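Local atomic coordinates of carboxypeptidase D (PDB entry 3MN8), a protein that removes C-terminal arginine or lysine residues from peptides and proteins with a zinc-dependent carboxypeptidase domain, helping to process growth factors, peptide hormones and neuropeptides. Residues A[95-100]-A[202-207]; A[112-117]-A[327-332]; A[341-346]-A[366-371]; A[248-253]-A[378-383]; A[58-63]-A[121-126]. All blocks are in the same frame, centred on the assembly; numbering follows the deposited sequence.

Interaction 1: A[95-100]-A[202-207]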
# COMPACT_ATOMS: atom_id res chain seq x y z
N LYS A 95 0.23 -3.96 2.26
CA LYS A 95 0.81 -3.01 3.22
C LYS A 95 0.20 -1.61 3.17
O LYS A 95 -0.25 -1.14 2.12
CB LYS A 95 2.33 -2.92 3.05
CG LYS A 95 2.80 -2.36 1.72
CD LYS A 95 3.83 -3.29 1.09
CE LYS A 95 4.83 -2.52 0.24
NZ LYS A 95 4.21 -1.62 -0.77
N TYR A 96 0.17 -0.97 4.33
CA TYR A 96 -0.16 0.45 4.42
C TYR A 96 1.02 1.19 5.05
O TYR A 96 1.48 0.83 6.14
CB TYR A 96 -1.41 0.67 5.29
CG TYR A 96 -2.71 0.56 4.53
CD1 TYR A 96 -2.74 0.71 3.15
CD2 TYR A 96 -3.90 0.31 5.20
CE1 TYR A 96 -3.93 0.63 2.46
CE2 TYR A 96 -5.10 0.22 4.51
CZ TYR A 96 -5.11 0.38 3.13
OH TYR A 96 -6.28 0.29 2.41
N ILE A 97 1.54 2.21 4.37
CA ILE A 97 2.58 3.02 5.00
C ILE A 97 2.06 4.43 5.21
O ILE A 97 1.23 4.91 4.45
CB ILE A 97 3.92 3.03 4.23
CG1 ILE A 97 4.52 1.62 4.09
CG2 ILE A 97 4.93 3.88 4.99
CD1 ILE A 97 4.06 0.85 2.88
N ALA A 98 2.55 5.09 6.26
CA ALA A 98 2.17 6.47 6.54
C ALA A 98 3.37 7.32 6.97
O ALA A 98 4.47 6.82 7.17
CB ALA A 98 1.10 6.50 7.60
N ASN A 99 3.13 8.62 7.08
CA ASN A 99 4.08 9.55 7.69
C ASN A 99 5.49 9.52 7.12
O ASN A 99 6.46 9.70 7.86
CB ASN A 99 4.15 9.32 9.20
CG ASN A 99 4.83 10.47 9.93
OD1 ASN A 99 5.80 10.28 10.66
ND2 ASN A 99 4.32 11.67 9.72
N MET A 100 5.61 9.32 5.80
CA MET A 100 6.94 9.34 5.20
C MET A 100 7.46 10.76 5.22
O MET A 100 8.65 11.01 5.41
CB MET A 100 6.93 8.76 3.78
CG MET A 100 6.44 9.69 2.70
SD MET A 100 6.55 8.89 1.09
CE MET A 100 8.20 8.21 1.18
N VAL A 202 13.00 -0.24 0.76
CA VAL A 202 13.35 -0.88 -0.49
C VAL A 202 13.48 -2.38 -0.24
O VAL A 202 12.84 -3.18 -0.91
CB VAL A 202 14.66 -0.33 -1.05
CG1 VAL A 202 15.20 -1.26 -2.14
CG2 VAL A 202 14.45 1.10 -1.56
N ASN A 203 14.30 -2.73 0.75
CA ASN A 203 14.59 -4.11 1.08
C ASN A 203 13.33 -4.87 1.37
O ASN A 203 13.16 -6.02 0.98
CB ASN A 203 15.46 -4.17 2.33
CG ASN A 203 16.93 -4.14 2.01
OD1 ASN A 203 17.35 -3.77 0.91
ND2 ASN A 203 17.75 -4.53 2.99
N TRP A 204 12.44 -4.20 2.10
CA TRP A 204 11.21 -4.81 2.53
C TRP A 204 10.31 -5.06 1.34
O TRP A 204 9.84 -6.18 1.11
CB TRP A 204 10.52 -3.90 3.54
CG TRP A 204 9.39 -4.53 4.25
CD1 TRP A 204 9.39 -5.76 4.85
CD2 TRP A 204 8.08 -3.98 4.46
NE1 TRP A 204 8.15 -6.01 5.41
CE2 TRP A 204 7.33 -4.93 5.18
CE3 TRP A 204 7.47 -2.77 4.10
CZ2 TRP A 204 6.00 -4.71 5.55
CZ3 TRP A 204 6.16 -2.56 4.47
CH2 TRP A 204 5.44 -3.53 5.18
N ILE A 205 10.10 -4.02 0.56
CA ILE A 205 9.17 -4.07 -0.58
C ILE A 205 9.49 -5.23 -1.54
O ILE A 205 8.58 -5.88 -2.06
CB ILE A 205 9.11 -2.70 -1.33
CG1 ILE A 205 8.58 -1.60 -0.40
CG2 ILE A 205 8.24 -2.78 -2.56
CD1 ILE A 205 8.84 -0.19 -0.88
N VAL A 206 10.78 -5.49 -1.76
CA VAL A 206 11.20 -6.55 -2.68
C VAL A 206 11.34 -7.90 -1.97
O VAL A 206 11.62 -8.92 -2.60
CB VAL A 206 12.53 -6.21 -3.38
CG1 VAL A 206 12.38 -4.98 -4.27
CG2 VAL A 206 13.64 -6.01 -2.37
N SER A 207 11.12 -7.90 -0.65
CA SER A 207 11.35 -9.10 0.16
C SER A 207 10.13 -10.03 0.17
O SER A 207 10.25 -11.21 0.50
CB SER A 207 11.76 -8.71 1.59
OG SER A 207 10.63 -8.46 2.42
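Lys95 and Ile97 both point from strand 93-97 toward Trp204 of helix 196-205, joining a strand of the mixed eight-stranded sheet of the M14 carboxypeptidase domain to a helix packed against it. The contact is apolar and buried. Lys95 takes part through its methylenes: CB lies 3.8 Å from CH2 of Trp204, at the far end of the indole, approaching it obliquely, and the two side chains run past each other in opposite directions. Two residues on along the strand, Ile97 meets the same benzo ring at its edge. The lysine chain then bends, and CE comes 3.9 Å from CG1 of Ile205, crossing that side chain at about a right angle. The charged end is held elsewhere: NZ hydrogen-bonds to Asn293 OD1, while Phe210 makes a cation-pi contact with Lys95 and meets Trp204 edge-to-face. Just past Ile205, Ser207 turns back on Trp204 O with two donors, its backbone N and its hydroxyl; OG sits 2.7 Å from that oxygen, in the carbonyl plane and on a lone pair.

Interaction 2: A[112-117]-A[327-332]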
# COMPACT_ATOMS: atom_id res chain seq x y z
N VAL A 112 -2.56 3.58 13.20
CA VAL A 112 -2.53 3.15 14.59
C VAL A 112 -3.93 2.71 14.98
O VAL A 112 -4.11 1.65 15.58
CB VAL A 112 -2.05 4.29 15.49
CG1 VAL A 112 -2.49 4.05 16.92
CG2 VAL A 112 -0.53 4.42 15.39
N TYR A 113 -4.91 3.53 14.61
CA TYR A 113 -6.32 3.18 14.78
C TYR A 113 -6.74 1.86 14.08
O TYR A 113 -7.41 1.02 14.66
CB TYR A 113 -7.20 4.32 14.26
CG TYR A 113 -7.14 5.59 15.10
CD1 TYR A 113 -7.52 6.82 14.56
CD2 TYR A 113 -6.72 5.55 16.42
CE1 TYR A 113 -7.48 7.98 15.32
CE2 TYR A 113 -6.67 6.71 17.19
CZ TYR A 113 -7.05 7.92 16.63
OH TYR A 113 -7.00 9.06 17.39
N MET A 114 -6.35 1.70 12.82
CA MET A 114 -6.69 0.49 12.09
C MET A 114 -6.22 -0.78 12.82
O MET A 114 -7.00 -1.69 13.05
CB MET A 114 -6.14 0.54 10.66
CG MET A 114 -6.43 -0.71 9.80
SD MET A 114 -8.19 -1.03 9.48
CE MET A 114 -8.63 0.55 8.76
N ALA A 115 -4.94 -0.81 13.19
CA ALA A 115 -4.35 -1.94 13.90
C ALA A 115 -5.26 -2.41 15.04
O ALA A 115 -5.71 -3.55 15.06
CB ALA A 115 -2.98 -1.55 14.46
N GLN A 116 -5.51 -1.51 15.98
CA GLN A 116 -6.39 -1.80 17.09
C GLN A 116 -7.77 -2.24 16.60
O GLN A 116 -8.29 -3.27 17.04
CB GLN A 116 -6.52 -0.57 17.97
CG GLN A 116 -5.21 -0.12 18.62
CD GLN A 116 -5.34 1.26 19.28
OE1 GLN A 116 -5.78 1.39 20.43
NE2 GLN A 116 -4.97 2.29 18.54
N TYR A 117 -8.34 -1.46 15.68
CA TYR A 117 -9.67 -1.73 15.14
C TYR A 117 -9.82 -3.15 14.60
O TYR A 117 -10.70 -3.91 15.00
CB TYR A 117 -10.00 -0.72 14.03
CG TYR A 117 -11.39 -0.89 13.47
CD1 TYR A 117 -12.48 -0.33 14.10
CD2 TYR A 117 -11.60 -1.61 12.30
CE1 TYR A 117 -13.76 -0.48 13.60
CE2 TYR A 117 -12.88 -1.77 11.78
CZ TYR A 117 -13.96 -1.20 12.44
OH TYR A 117 -15.23 -1.35 11.94
N SER A 327 -13.11 3.68 3.44
CA SER A 327 -12.16 3.73 2.33
C SER A 327 -10.92 2.86 2.55
O SER A 327 -10.33 2.35 1.61
CB SER A 327 -11.74 5.18 2.07
OG SER A 327 -12.87 6.05 2.09
N LEU A 328 -10.52 2.69 3.81
CA LEU A 328 -9.34 1.89 4.14
C LEU A 328 -9.68 0.40 4.11
O LEU A 328 -8.87 -0.45 3.73
CB LEU A 328 -8.78 2.29 5.51
CG LEU A 328 -8.09 3.65 5.71
CD1 LEU A 328 -8.24 4.11 7.14
CD2 LEU A 328 -6.62 3.60 5.31
N LEU A 329 -10.89 0.07 4.53
CA LEU A 329 -11.34 -1.31 4.46
C LEU A 329 -11.60 -1.73 3.01
O LEU A 329 -11.10 -2.75 2.54
CB LEU A 329 -12.61 -1.49 5.29
CG LEU A 329 -12.47 -1.73 6.79
CD1 LEU A 329 -11.00 -1.78 7.24
CD2 LEU A 329 -13.30 -0.71 7.59
N GLN A 330 -12.40 -0.94 2.31
CA GLN A 330 -12.77 -1.25 0.94
C GLN A 330 -11.57 -1.34 0.00
O GLN A 330 -11.54 -2.19 -0.88
CB GLN A 330 -13.80 -0.24 0.42
CG GLN A 330 -15.14 -0.37 1.09
CD GLN A 330 -15.69 -1.78 0.98
OE1 GLN A 330 -16.09 -2.22 -0.09
NE2 GLN A 330 -15.71 -2.49 2.10
N LEU A 331 -10.58 -0.47 0.20
CA LEU A 331 -9.37 -0.51 -0.61
C LEU A 331 -8.67 -1.83 -0.35
O LEU A 331 -8.23 -2.51 -1.28
CB LEU A 331 -8.44 0.65 -0.25
CG LEU A 331 -7.18 0.84 -1.12
CD1 LEU A 331 -6.43 2.08 -0.69
CD2 LEU A 331 -6.26 -0.35 -1.01
N LEU A 332 -8.57 -2.20 0.92
CA LEU A 332 -7.91 -3.45 1.25
C LEU A 332 -8.57 -4.59 0.50
O LEU A 332 -7.88 -5.43 -0.07
CB LEU A 332 -7.92 -3.71 2.76
CG LEU A 332 -6.95 -2.80 3.53
CD1 LEU A 332 -7.13 -2.88 5.03
CD2 LEU A 332 -5.51 -3.11 3.15
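Met114 reaches from helix 106-121 to Leu328 and Leu329 of helix 317-333, the short segments passing 12.2 Å apart at their axes with a crossing angle of -71°. At that spacing long side chains have to bridge the gap. Met114 does so with CG anti to its backbone N (chi1 179°), followed by two bends that bring the methyl CE against both leucines. Its CE lies 3.7 Å from CB of Leu328 and also touches CD1 of that residue; SD and CE both rest against CD1 of Leu329, with SD 3.7 Å from it. One turn later Tyr117 points to the same helix, and its CE2 comes 4.3 Å from CD2 of Leu329, an oblique and looser approach to the ring. The tyrosine hydroxyl is hydrogen-bonded to Glu30, and Trp321 meets its ring from helix 317-333. No hydrogen bond links the two segments. This is plain apolar helix-helix packing on one side of the central sheet, as expected of the alpha/beta/alpha catalytic domain of M14 carboxypeptidases.

Interaction 3: A[341-346]-A[366-371]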
# COMPACT_ATOMS: atom_id res chain seq x y z
N GLY A 341 -3.32 -17.72 -8.76
CA GLY A 341 -3.07 -19.11 -9.06
C GLY A 341 -1.63 -19.57 -8.92
O GLY A 341 -0.77 -18.87 -8.37
N LEU A 342 -1.38 -20.77 -9.42
CA LEU A 342 -0.08 -21.38 -9.29
C LEU A 342 0.48 -21.73 -10.64
O LEU A 342 -0.22 -22.29 -11.49
CB LEU A 342 -0.17 -22.65 -8.46
CG LEU A 342 -0.77 -22.48 -7.06
CD1 LEU A 342 -0.97 -23.86 -6.45
CD2 LEU A 342 0.10 -21.60 -6.15
N VAL A 343 1.75 -21.41 -10.83
CA VAL A 343 2.47 -21.92 -11.97
C VAL A 343 3.31 -23.04 -11.40
O VAL A 343 4.13 -22.84 -10.49
CB VAL A 343 3.35 -20.85 -12.64
CG1 VAL A 343 4.18 -21.46 -13.76
CG2 VAL A 343 2.49 -19.70 -13.14
N THR A 344 3.08 -24.23 -11.92
CA THR A 344 3.64 -25.41 -11.31
C THR A 344 4.33 -26.33 -12.31
O THR A 344 4.12 -26.22 -13.53
CB THR A 344 2.55 -26.20 -10.61
OG1 THR A 344 3.15 -27.14 -9.72
CG2 THR A 344 1.68 -26.94 -11.64
N ASP A 345 5.16 -27.21 -11.77
CA ASP A 345 5.76 -28.31 -12.48
C ASP A 345 4.73 -29.20 -13.10
O ASP A 345 3.53 -29.09 -12.80
CB ASP A 345 6.46 -29.22 -11.48
CG ASP A 345 7.93 -29.08 -11.52
OD1 ASP A 345 8.61 -29.67 -10.65
OD2 ASP A 345 8.40 -28.39 -12.44
N ALA A 346 5.22 -30.13 -13.92
CA ALA A 346 4.50 -31.35 -14.25
C ALA A 346 4.53 -32.22 -13.00
O ALA A 346 3.57 -32.95 -12.73
CB ALA A 346 5.15 -32.07 -15.42
N MET A 366 3.25 -10.48 -13.93
CA MET A 366 3.41 -10.78 -12.52
C MET A 366 4.49 -11.82 -12.41
O MET A 366 4.53 -12.73 -13.21
CB MET A 366 2.12 -11.34 -11.92
CG MET A 366 1.00 -10.33 -11.77
SD MET A 366 1.44 -8.95 -10.71
CE MET A 366 1.68 -7.65 -11.93
N ARG A 367 5.35 -11.67 -11.41
CA ARG A 367 6.41 -12.64 -11.17
C ARG A 367 6.00 -13.55 -10.02
O ARG A 367 5.71 -13.07 -8.93
CB ARG A 367 7.71 -11.88 -10.87
CG ARG A 367 8.89 -12.75 -10.55
CD ARG A 367 9.11 -12.76 -9.05
NE ARG A 367 10.52 -12.63 -8.74
CZ ARG A 367 11.11 -11.60 -8.13
NH1 ARG A 367 10.43 -10.55 -7.69
NH2 ARG A 367 12.42 -11.66 -7.95
N THR A 368 5.93 -14.86 -10.26
CA THR A 368 5.46 -15.75 -9.20
C THR A 368 6.39 -15.77 -8.00
O THR A 368 7.61 -15.53 -8.11
CB THR A 368 5.25 -17.20 -9.67
OG1 THR A 368 6.51 -17.78 -10.01
CG2 THR A 368 4.29 -17.25 -10.86
N SER A 369 5.80 -16.07 -6.84
CA SER A 369 6.53 -16.19 -5.59
C SER A 369 7.33 -17.50 -5.56
O SER A 369 7.27 -18.31 -6.49
CB SER A 369 5.54 -16.17 -4.43
OG SER A 369 4.88 -17.43 -4.32
N LYS A 370 8.09 -17.70 -4.48
CA LYS A 370 8.85 -18.94 -4.31
C LYS A 370 7.94 -20.16 -4.38
O LYS A 370 8.39 -21.24 -4.75
CB LYS A 370 9.63 -18.92 -3.00
CG LYS A 370 10.78 -17.91 -3.01
CD LYS A 370 11.28 -17.54 -1.61
CE LYS A 370 12.36 -16.45 -1.70
NZ LYS A 370 13.13 -16.26 -0.44
N ARG A 371 6.67 -19.98 -4.03
CA ARG A 371 5.71 -21.06 -4.08
C ARG A 371 4.90 -21.00 -5.37
O ARG A 371 3.88 -21.66 -5.52
CB ARG A 371 4.81 -21.05 -2.82
CG ARG A 371 5.60 -20.78 -1.52
CD ARG A 371 5.01 -21.40 -0.25
NE ARG A 371 3.75 -20.80 0.16
CZ ARG A 371 3.54 -20.04 1.22
NH1 ARG A 371 2.32 -19.58 1.41
NH2 ARG A 371 4.50 -19.71 2.09
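In Val343, chi1 of 175° places CG2 beside the backbone N, and in Thr368 chi1 of 67° likewise leaves the methyl CG2 beside its own N; the two groups meet across the contact, CG2 to CG2, at 3.8 Å. The side chains cross at about a right angle. This rotation of Thr368 turns its two branches to different tasks: the methyl packs on Val343, while OG1 is hydrogen-bonded to Ile351 O and Ala354 N. At the other end Leu342 brings CD2 to within 3.8 Å of Arg371 O, a contact with the backbone, since the arginine side chain leads away and gives NH1 to Arg87 O. Between these points the chain turns: Ser369 OG accepts from Arg371 N at 3.1 Å, an ST turn, and also bonds to Glu373. In the transthyretin-like domain, strand 339-344 lies between strands 373-376 and 410-415, whereas strand 366-367 edges the other sheet; the turn at 368-371 carries the chain from that sheet to the first.

Interaction 4: A[248-253]-A[378-383]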
# COMPACT_ATOMS: atom_id res chain seq x y z
N PHE A 248 -5.77 0.91 -11.62
CA PHE A 248 -5.31 1.98 -10.75
C PHE A 248 -6.44 2.96 -10.48
O PHE A 248 -6.68 3.31 -9.33
CB PHE A 248 -4.06 2.67 -11.30
CG PHE A 248 -2.79 2.10 -10.74
CD1 PHE A 248 -2.56 2.14 -9.38
CD2 PHE A 248 -1.87 1.49 -11.55
CE1 PHE A 248 -1.42 1.61 -8.84
CE2 PHE A 248 -0.72 0.95 -11.02
CZ PHE A 248 -0.49 1.01 -9.66
N LYS A 249 -7.14 3.35 -11.54
CA LYS A 249 -8.29 4.24 -11.41
C LYS A 249 -9.38 3.64 -10.53
O LYS A 249 -10.06 4.36 -9.79
CB LYS A 249 -8.83 4.61 -12.80
CG LYS A 249 -8.37 5.98 -13.28
CD LYS A 249 -8.60 6.21 -14.77
CE LYS A 249 -7.96 7.54 -15.17
NZ LYS A 249 -7.65 7.60 -16.63
N GLN A 250 -9.54 2.32 -10.60
CA GLN A 250 -10.52 1.62 -9.76
C GLN A 250 -10.10 1.66 -8.28
O GLN A 250 -10.92 1.90 -7.40
CB GLN A 250 -10.72 0.16 -10.23
CG GLN A 250 -11.78 -0.58 -9.41
CD GLN A 250 -12.28 -1.86 -10.07
OE1 GLN A 250 -12.49 -1.91 -11.28
NE2 GLN A 250 -12.51 -2.88 -9.26
N LEU A 251 -8.82 1.45 -8.03
CA LEU A 251 -8.29 1.56 -6.68
C LEU A 251 -8.50 2.95 -6.11
O LEU A 251 -9.09 3.11 -5.04
CB LEU A 251 -6.81 1.21 -6.67
CG LEU A 251 -6.54 -0.24 -7.06
CD1 LEU A 251 -5.05 -0.51 -7.19
CD2 LEU A 251 -7.22 -1.20 -6.08
N ALA A 252 -8.01 3.95 -6.83
CA ALA A 252 -8.17 5.34 -6.40
C ALA A 252 -9.63 5.70 -6.15
O ALA A 252 -9.94 6.44 -5.21
CB ALA A 252 -7.56 6.28 -7.44
N HIS A 253 -10.52 5.19 -7.00
CA HIS A 253 -11.94 5.51 -6.88
C HIS A 253 -12.55 4.79 -5.70
O HIS A 253 -13.42 5.34 -5.02
CB HIS A 253 -12.71 5.16 -8.14
CG HIS A 253 -12.86 6.31 -9.09
ND1 HIS A 253 -12.44 6.26 -10.41
CD2 HIS A 253 -13.39 7.55 -8.92
CE1 HIS A 253 -12.69 7.41 -11.00
NE2 HIS A 253 -13.28 8.21 -10.12
N LEU A 378 -7.47 -7.33 -11.45
CA LEU A 378 -8.12 -7.02 -12.71
C LEU A 378 -9.44 -6.29 -12.55
O LEU A 378 -10.20 -6.51 -11.61
CB LEU A 378 -8.30 -8.30 -13.56
CG LEU A 378 -7.05 -8.97 -14.18
CD1 LEU A 378 -7.38 -10.32 -14.76
CD2 LEU A 378 -6.43 -8.09 -15.26
N THR A 379 -9.69 -5.38 -13.46
CA THR A 379 -10.99 -4.78 -13.64
C THR A 379 -11.90 -5.88 -14.17
O THR A 379 -11.42 -6.82 -14.80
CB THR A 379 -10.87 -3.67 -14.68
OG1 THR A 379 -10.17 -2.57 -14.09
CG2 THR A 379 -12.23 -3.21 -15.19
N PRO A 380 -13.21 -5.77 -13.91
CA PRO A 380 -14.16 -6.69 -14.56
C PRO A 380 -14.00 -6.73 -16.10
O PRO A 380 -13.64 -5.72 -16.73
CB PRO A 380 -15.52 -6.11 -14.16
CG PRO A 380 -15.26 -5.49 -12.82
CD PRO A 380 -13.87 -4.91 -12.90
N GLY A 381 -14.25 -7.90 -16.68
CA GLY A 381 -14.05 -8.11 -18.10
C GLY A 381 -13.56 -9.52 -18.38
O GLY A 381 -13.54 -10.36 -17.47
N LEU A 382 -13.18 -9.80 -19.62
CA LEU A 382 -12.68 -11.13 -19.93
C LEU A 382 -11.30 -11.05 -20.54
O LEU A 382 -11.03 -10.18 -21.37
CB LEU A 382 -13.66 -11.91 -20.81
CG LEU A 382 -13.84 -11.58 -22.29
CD1 LEU A 382 -12.61 -11.95 -23.12
CD2 LEU A 382 -15.06 -12.31 -22.81
N TYR A 383 -10.43 -11.97 -20.13
CA TYR A 383 -9.02 -11.91 -20.51
C TYR A 383 -8.42 -13.25 -20.96
O TYR A 383 -8.90 -14.32 -20.63
CB TYR A 383 -8.21 -11.38 -19.34
CG TYR A 383 -8.76 -10.13 -18.71
CD1 TYR A 383 -9.87 -10.18 -17.87
CD2 TYR A 383 -8.14 -8.90 -18.92
CE1 TYR A 383 -10.37 -9.02 -17.27
CE2 TYR A 383 -8.62 -7.74 -18.32
CZ TYR A 383 -9.74 -7.80 -17.50
OH TYR A 383 -10.21 -6.65 -16.91
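Helix 245-257 passes the extended run that leads into strand 381-388, and the backbones come closest at Gln250 and Thr379, whose CA atoms are 7.5 Å apart. Such a gap is spanned by one side chain. Gln250 sets out with CG anti to its backbone N (chi1 -178°) and stays extended beyond it, which carries the amide out to Thr379 and Pro380. Its OE1 does the touching, lying 3.7 Å from CD of Pro380 and just as far from OG1 of Thr379, too long for a hydrogen bond. The glutamine side chain and Pro380 come from opposite directions, while it passes that of Thr379 at a slant. Its nitrogen is engaged elsewhere, with NE2 hydrogen-bonded to Gln334 OE1. Within 378-383 itself, Leu378 CD1 sits over the centre of the Tyr383 ring, 4.0 Å above the plane, and Pro380 also touches Asn404. With only 91 Å² buried, this is a small surface contact, but it joins two domains: a helix of the zinc carboxypeptidase domain meets a strand-entry loop of the all-beta, transthyretin-like domain that follows it, the two-domain architecture found in the N/E branch of the M14 carboxypeptidases.

Interaction 5: A[58-63]-A[121-126]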
# COMPACT_ATOMS: atom_id res chain seq x y z
N PRO A 58 -1.62 -13.18 20.38
CA PRO A 58 -0.44 -14.01 20.10
C PRO A 58 -0.38 -14.56 18.68
O PRO A 58 0.71 -14.57 18.10
CB PRO A 58 -0.59 -15.17 21.09
CG PRO A 58 -1.34 -14.59 22.22
CD PRO A 58 -2.28 -13.58 21.64
N ASN A 59 -1.50 -15.00 18.12
CA ASN A 59 -1.47 -15.71 16.84
C ASN A 59 -1.74 -14.86 15.59
O ASN A 59 -1.58 -15.33 14.46
CB ASN A 59 -2.42 -16.91 16.87
CG ASN A 59 -2.21 -17.81 18.08
OD1 ASN A 59 -1.69 -17.37 19.11
ND2 ASN A 59 -2.61 -19.06 17.96
N GLN A 60 -2.12 -13.60 15.80
CA GLN A 60 -2.60 -12.79 14.69
C GLN A 60 -1.87 -11.46 14.56
O GLN A 60 -1.89 -10.82 13.51
CB GLN A 60 -4.10 -12.58 14.84
CG GLN A 60 -4.67 -13.32 16.04
CD GLN A 60 -6.04 -13.89 15.76
OE1 GLN A 60 -6.84 -14.11 16.67
NE2 GLN A 60 -6.31 -14.13 14.47
N ALA A 61 -1.22 -11.03 15.63
CA ALA A 61 -0.40 -9.82 15.57
C ALA A 61 1.06 -10.18 15.77
O ALA A 61 1.40 -10.89 16.72
CB ALA A 61 -0.85 -8.81 16.60
N LYS A 62 1.90 -9.68 14.86
CA LYS A 62 3.34 -9.90 14.92
C LYS A 62 4.09 -8.64 14.50
O LYS A 62 3.73 -8.01 13.51
CB LYS A 62 3.75 -11.06 14.01
CG LYS A 62 5.25 -11.34 14.00
CD LYS A 62 5.55 -12.62 13.23
CE LYS A 62 7.03 -12.85 13.10
NZ LYS A 62 7.72 -12.81 14.42
N VAL A 63 5.12 -8.28 15.25
CA VAL A 63 5.91 -7.10 14.94
C VAL A 63 7.13 -7.45 14.12
O VAL A 63 7.83 -8.42 14.42
CB VAL A 63 6.39 -6.39 16.20
CG1 VAL A 63 7.40 -5.33 15.85
CG2 VAL A 63 5.21 -5.78 16.96
N ASN A 121 -11.75 -6.18 16.78
CA ASN A 121 -13.07 -6.40 16.21
C ASN A 121 -13.21 -7.62 15.30
O ASN A 121 -14.33 -8.09 15.08
CB ASN A 121 -13.54 -5.15 15.49
CG ASN A 121 -13.96 -4.07 16.45
OD1 ASN A 121 -15.10 -4.04 16.92
ND2 ASN A 121 -13.04 -3.17 16.77
N HIS A 122 -12.09 -8.12 14.78
CA HIS A 122 -12.09 -9.20 13.79
C HIS A 122 -12.86 -10.47 14.20
O HIS A 122 -13.40 -11.17 13.34
CB HIS A 122 -10.66 -9.57 13.37
CG HIS A 122 -10.02 -10.62 14.23
ND1 HIS A 122 -9.27 -10.31 15.35
CD2 HIS A 122 -10.03 -11.97 14.14
CE1 HIS A 122 -8.85 -11.43 15.91
NE2 HIS A 122 -9.29 -12.45 15.20
N GLU A 123 -12.91 -10.77 15.49
CA GLU A 123 -13.70 -11.93 15.92
C GLU A 123 -15.18 -11.58 16.14
O GLU A 123 -16.03 -12.47 16.12
CB GLU A 123 -13.11 -12.57 17.17
CG GLU A 123 -11.78 -13.28 16.94
CD GLU A 123 -11.43 -14.28 18.03
OE1 GLU A 123 -11.96 -14.15 19.16
OE2 GLU A 123 -10.63 -15.20 17.76
N ARG A 124 -15.48 -10.29 16.33
CA ARG A 124 -16.84 -9.85 16.61
C ARG A 124 -17.59 -9.48 15.34
O ARG A 124 -18.78 -9.76 15.21
CB ARG A 124 -16.88 -8.65 17.57
CG ARG A 124 -15.53 -8.04 17.97
CD ARG A 124 -15.71 -6.64 18.57
NE ARG A 124 -16.90 -6.53 19.41
CZ ARG A 124 -16.88 -6.44 20.75
NH1 ARG A 124 -15.73 -6.45 21.40
NH2 ARG A 124 -18.02 -6.35 21.43
N ILE A 125 -16.89 -8.83 14.42
CA ILE A 125 -17.51 -8.39 13.18
C ILE A 125 -17.11 -9.26 11.98
O ILE A 125 -15.94 -9.28 11.58
CB ILE A 125 -17.21 -6.91 12.88
CG1 ILE A 125 -18.07 -5.99 13.76
CG2 ILE A 125 -17.46 -6.61 11.41
CD1 ILE A 125 -17.81 -6.11 15.25
N SER A 126 -18.09 -9.95 11.40
CA SER A 126 -17.89 -10.92 10.31
C SER A 126 -17.05 -10.41 9.13
O SER A 126 -16.02 -10.99 8.81
CB SER A 126 -19.24 -11.46 9.82
OG SER A 126 -19.11 -12.77 9.29
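Gln60 and His122 account for nearly all of this contact, with Glu123 at its margin. Gln60 points its side chain across the gap from the residue just before strand 61-68; its chain, bent at chi2, brings the amide up to the imidazole. There OE1 approaches the ring at its edge, near the ring plane, 3.3 Å from NE2 of His122 and 3.4 Å from CE1. The amide NE2 of Gln60 lies 3.5 Å from NE2 of His122. Amide and imidazole do not stack: their planes stand 77° apart, and the two side chains meet at an oblique angle. Strand 61-68 is an outermost strand of the carboxypeptidase domain's mixed sheet, and the contact ties its entry to the loop between helices 106-121 and 126-134. Ser126, at the end of that loop, neighbours the N-linked sugar on Asn133. His122 swings its ring toward Gln60 with chi1 at 89°, while ND1 is hydrogen-bonded to Leu119 O, which helps fix the ring's rotation, and Val132 of helix 126-134 touches the side chain. Glu123 covers part of one imidazole face with its CB, 4.3 Å above the plane and offset toward the rim. Its extended chain brings OE2 to 4.1 Å from OE1 of Gln60. The loop backbone is drawn together by Asn121 O, which accepts from the N of both Arg124 and Ile125.

Interactions 1 and 2 are the buried pair, both apolar, and they touch: Tyr96, on the strand of interaction 1, probably hydrogen-bonds through OH to Leu328 O on the helix of interaction 2. Interaction 5 lies about 13 Å from interaction 2, centre to centre, and its segment 121-126 continues from helix 106-121, but at a partly exposed sheet edge polar groups replace the methyls. Interactions 1 and 5 reach the same eight-stranded sheet, at an inner and an outermost strand. Interaction 3 belongs wholly to the transthyretin-like domain and is partly buried, methyl against methyl and against a backbone oxygen. Interaction 4 shares a sheet with it but crosses to the catalytic domain at the surface through one glutamine.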